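Long-range contact in PrgZ (PDB 4FAJ), which acts as a pheromone receptor, a membrane-anchored extracellular peptide-binding protein of the solute-binding protein 5 family that probably serves peptide uptake in Enterococcus faecalis: residues 131-145 against 208-220. Residues are numbered along the deposited sequence; the frame is centred on the assembly and turned at random.
Sequences WSDGTQITASDFVAA and LTAYYPVQQKAIK
Gln215 swings CG away from its own backbone nitrogen (chi1 -167°) and extends beyond, which carries CB and CG obliquely across one face of the Trp131 indole. Its CG stands 3.7 Å from the centroid of the five-membered ring of Trp131, a CH-pi contact almost on the ring normal. Ile137 CG1 packs on the opposite face. The amide, tilted steeply against the ring, stays beside its CG-CD1 end and reaches Asp133. That carboxylate is steered by chi1 64°, between the backbone N and the carbonyl carbon. Gln215 NE2 donates to Asp133 OD2 at 2.8 Å, from the syn side, somewhat out of the carboxylate plane, and nearly straight (161°). Asp133 OD1 is held by Thr135 N, in an Asx turn, and by Thr135 OG1. Gln215 OE1 weakly caps helix 216-222 at Ala218 N.

Asp141 links both segments from the start of helix 139-150. Its OD2 accepts from Trp131 NE1 at 3.1 Å and from Thr138 N, on opposite faces of the carboxylate plane. Thr138 OG1 in turn accepts from Asp141 N, completing a capping box. Asp141 OD1 receives Gln216 N at 3.2 Å. One water donates to both Asp141 O and Val214 O.

Further along helix 139-150, Pro213 CB sits 3.7 Å from the Phe142 ring centroid, over the face. Tyr211 O lies at that ring's edge and also accepts from Trp146 NE1. Ala145 CB touches Val214 CG2 at 3.8 Å. Ala139 and Val143 rest the helix on strands 183-186 and 190-194.

Two helix starts beside that antiparallel sheet are thus tied through one buried carboxylate. Three N-H donors probably stabilise its negative charge and fix its rotation, while Val214 N is buried without a partner in the model.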
# COMPACT_ATOMS: atom_id res chain seq x y z
N TRP A 131 21.93 -0.17 14.77
CA TRP A 131 22.05 0.47 13.46
C TRP A 131 23.20 -0.17 12.68
O TRP A 131 24.08 -0.80 13.27
CB TRP A 131 22.31 1.98 13.62
CG TRP A 131 21.14 2.65 14.28
CD1 TRP A 131 21.06 3.12 15.56
CD2 TRP A 131 19.87 2.89 13.68
NE1 TRP A 131 19.81 3.64 15.80
CE2 TRP A 131 19.06 3.51 14.66
CE3 TRP A 131 19.33 2.65 12.42
CZ2 TRP A 131 17.74 3.90 14.41
CZ3 TRP A 131 18.02 3.02 12.17
CH2 TRP A 131 17.24 3.65 13.16
N SER A 132 23.19 -0.01 11.36
CA SER A 132 24.24 -0.58 10.51
C SER A 132 25.65 -0.10 10.85
O SER A 132 26.63 -0.77 10.51
CB SER A 132 23.95 -0.28 9.03
OG SER A 132 24.07 1.11 8.76
N ASP A 133 25.77 1.06 11.51
CA ASP A 133 27.06 1.57 11.98
C ASP A 133 27.49 1.00 13.34
O ASP A 133 28.47 1.46 13.91
CB ASP A 133 27.08 3.11 12.02
CG ASP A 133 26.09 3.71 13.02
OD1 ASP A 133 25.51 2.96 13.83
OD2 ASP A 133 25.89 4.95 12.97
N GLY A 134 26.75 0.03 13.87
CA GLY A 134 27.14 -0.65 15.10
C GLY A 134 26.59 -0.03 16.38
O GLY A 134 26.73 -0.62 17.46
N THR A 135 25.94 1.13 16.27
CA THR A 135 25.43 1.83 17.45
C THR A 135 24.07 1.30 17.85
O THR A 135 23.32 0.76 17.02
CB THR A 135 25.37 3.36 17.24
OG1 THR A 135 24.45 3.69 16.19
CG2 THR A 135 26.76 3.92 16.92
N GLN A 136 23.74 1.45 19.13
CA GLN A 136 22.50 0.87 19.68
C GLN A 136 21.27 1.65 19.23
O GLN A 136 21.33 2.87 19.07
CB GLN A 136 22.55 0.82 21.22
CG GLN A 136 23.51 -0.26 21.80
CD GLN A 136 22.99 -1.71 21.62
OE1 GLN A 136 21.78 -1.97 21.69
NE2 GLN A 136 23.92 -2.64 21.40
N ILE A 137 20.18 0.93 19.01
CA ILE A 137 18.90 1.55 18.69
C ILE A 137 18.23 1.84 20.02
O ILE A 137 18.06 0.92 20.84
CB ILE A 137 17.99 0.62 17.86
CG1 ILE A 137 18.65 0.26 16.52
CG2 ILE A 137 16.65 1.30 17.60
CD1 ILE A 137 17.92 -0.84 15.76
N THR A 138 17.88 3.10 20.25
CA THR A 138 17.32 3.51 21.54
C THR A 138 15.84 3.84 21.44
O THR A 138 15.31 4.07 20.35
CB THR A 138 18.03 4.75 22.12
OG1 THR A 138 17.71 5.89 21.32
CG2 THR A 138 19.57 4.57 22.20
N ALA A 139 15.19 3.88 22.60
CA ALA A 139 13.81 4.30 22.69
C ALA A 139 13.64 5.73 22.15
O ALA A 139 12.65 6.03 21.49
CB ALA A 139 13.33 4.22 24.13
N SER A 140 14.62 6.58 22.43
CA SER A 140 14.65 7.97 21.93
C SER A 140 14.66 8.11 20.40
O SER A 140 14.08 9.06 19.87
CB SER A 140 15.84 8.73 22.52
OG SER A 140 15.52 9.10 23.84
N ASP A 141 15.32 7.18 19.71
CA ASP A 141 15.22 7.09 18.24
C ASP A 141 13.75 6.94 17.79
O ASP A 141 13.33 7.58 16.80
CB ASP A 141 16.02 5.89 17.68
CG ASP A 141 17.54 6.08 17.78
OD1 ASP A 141 18.04 7.21 17.60
OD2 ASP A 141 18.24 5.06 18.00
N PHE A 142 12.99 6.08 18.47
CA PHE A 142 11.57 5.90 18.13
C PHE A 142 10.74 7.15 18.44
O PHE A 142 9.94 7.58 17.59
CB PHE A 142 10.97 4.67 18.84
CG PHE A 142 11.37 3.36 18.22
CD1 PHE A 142 10.66 2.82 17.16
CD2 PHE A 142 12.46 2.64 18.73
CE1 PHE A 142 11.03 1.61 16.59
CE2 PHE A 142 12.82 1.42 18.17
CZ PHE A 142 12.11 0.91 17.09
N VAL A 143 10.94 7.73 19.62
CA VAL A 143 10.21 8.95 20.00
C VAL A 143 10.37 10.05 18.95
O VAL A 143 9.38 10.59 18.46
CB VAL A 143 10.65 9.49 21.38
CG1 VAL A 143 10.11 10.90 21.61
CG2 VAL A 143 10.19 8.55 22.51
N ALA A 144 11.62 10.35 18.60
CA ALA A 144 11.92 11.38 17.60
C ALA A 144 11.39 11.03 16.20
O ALA A 144 10.94 11.92 15.48
CB ALA A 144 13.42 11.66 17.54
N ALA A 145 11.45 9.75 15.82
CA ALA A 145 10.97 9.29 14.52
C ALA A 145 9.49 9.53 14.37
O ALA A 145 9.03 10.03 13.33
CB ALA A 145 11.29 7.77 14.33
N LEU A 208 4.44 -1.65 10.85
CA LEU A 208 4.46 -0.96 9.56
C LEU A 208 5.72 -0.13 9.40
O LEU A 208 6.22 0.46 10.37
CB LEU A 208 3.24 -0.03 9.43
CG LEU A 208 1.86 -0.69 9.49
CD1 LEU A 208 0.77 0.36 9.31
CD2 LEU A 208 1.73 -1.79 8.47
N THR A 209 6.21 -0.06 8.17
CA THR A 209 7.41 0.73 7.86
C THR A 209 7.28 2.17 8.36
O THR A 209 8.25 2.75 8.83
CB THR A 209 7.78 0.68 6.36
OG1 THR A 209 6.72 1.24 5.57
CG2 THR A 209 8.06 -0.76 5.92
N ALA A 210 6.08 2.74 8.31
CA ALA A 210 5.85 4.11 8.83
C ALA A 210 6.23 4.29 10.30
O ALA A 210 6.59 5.39 10.72
CB ALA A 210 4.39 4.51 8.62
N TYR A 211 6.13 3.20 11.08
CA TYR A 211 6.53 3.20 12.49
C TYR A 211 8.00 2.78 12.74
O TYR A 211 8.43 2.68 13.89
CB TYR A 211 5.58 2.27 13.29
CG TYR A 211 4.26 2.90 13.69
CD1 TYR A 211 3.19 2.97 12.81
CD2 TYR A 211 4.09 3.42 14.97
CE1 TYR A 211 1.98 3.53 13.20
CE2 TYR A 211 2.89 3.97 15.36
CZ TYR A 211 1.84 4.02 14.48
OH TYR A 211 0.67 4.58 14.91
N TYR A 212 8.77 2.57 11.68
CA TYR A 212 10.20 2.23 11.84
C TYR A 212 10.94 3.39 12.52
O TYR A 212 10.53 4.57 12.41
CB TYR A 212 10.86 1.88 10.49
CG TYR A 212 10.54 0.49 9.93
CD1 TYR A 212 9.52 -0.31 10.46
CD2 TYR A 212 11.25 -0.02 8.84
CE1 TYR A 212 9.22 -1.57 9.92
CE2 TYR A 212 10.95 -1.29 8.29
CZ TYR A 212 9.94 -2.06 8.84
OH TYR A 212 9.66 -3.31 8.30
N PRO A 213 12.01 3.06 13.26
CA PRO A 213 12.84 4.14 13.78
C PRO A 213 13.70 4.74 12.67
O PRO A 213 13.91 4.11 11.64
CB PRO A 213 13.72 3.44 14.81
CG PRO A 213 13.88 2.04 14.27
CD PRO A 213 12.61 1.74 13.50
N VAL A 214 14.19 5.95 12.90
CA VAL A 214 15.30 6.48 12.14
C VAL A 214 16.33 6.93 13.14
O VAL A 214 15.99 7.27 14.28
CB VAL A 214 14.90 7.65 11.21
CG1 VAL A 214 14.08 7.12 10.02
CG2 VAL A 214 14.14 8.72 11.97
N GLN A 215 17.60 6.92 12.73
CA GLN A 215 18.70 7.20 13.65
C GLN A 215 18.80 8.70 13.89
O GLN A 215 18.92 9.47 12.95
CB GLN A 215 20.01 6.67 13.08
CG GLN A 215 21.15 6.65 14.09
CD GLN A 215 22.51 6.63 13.44
OE1 GLN A 215 22.83 7.49 12.62
NE2 GLN A 215 23.33 5.66 13.81
N GLN A 216 18.76 9.11 15.16
CA GLN A 216 18.81 10.53 15.49
C GLN A 216 20.04 11.23 14.90
O GLN A 216 19.93 12.33 14.37
CB GLN A 216 18.77 10.74 17.00
CG GLN A 216 17.40 10.58 17.62
CD GLN A 216 17.49 10.56 19.13
OE1 GLN A 216 17.79 9.52 19.73
NE2 GLN A 216 17.25 11.70 19.75
N LYS A 217 21.21 10.59 15.01
CA LYS A 217 22.46 11.16 14.49
C LYS A 217 22.40 11.43 12.98
O LYS A 217 22.79 12.50 12.51
CB LYS A 217 23.63 10.22 14.82
CG LYS A 217 25.00 10.65 14.28
CD LYS A 217 26.13 9.88 14.99
CE LYS A 217 27.43 9.99 14.22
NZ LYS A 217 27.41 9.12 13.01
N ALA A 218 21.91 10.44 12.23
CA ALA A 218 21.72 10.58 10.78
C ALA A 218 20.71 11.67 10.41
O ALA A 218 20.94 12.42 9.46
CB ALA A 218 21.27 9.25 10.17
N ILE A 219 19.61 11.76 11.16
CA ILE A 219 18.59 12.77 10.91
C ILE A 219 19.15 14.18 11.16
O ILE A 219 18.89 15.10 10.40
CB ILE A 219 17.33 12.54 11.79
CG1 ILE A 219 16.59 11.27 11.34
CG2 ILE A 219 16.39 13.75 11.74
CD1 ILE A 219 15.85 11.40 10.01
N LYS A 220 19.93 14.33 12.23
CA LYS A 220 20.55 15.61 12.54
C LYS A 220 21.56 16.00 11.45
O LYS A 220 21.67 17.18 11.10
CB LYS A 220 21.25 15.57 13.89
CG LYS A 220 20.32 15.49 15.08
CD LYS A 220 21.14 15.15 16.31
CE LYS A 220 20.31 15.12 17.58
NZ LYS A 220 21.23 15.03 18.77
O HOH W 1 14.87 9.43 15.50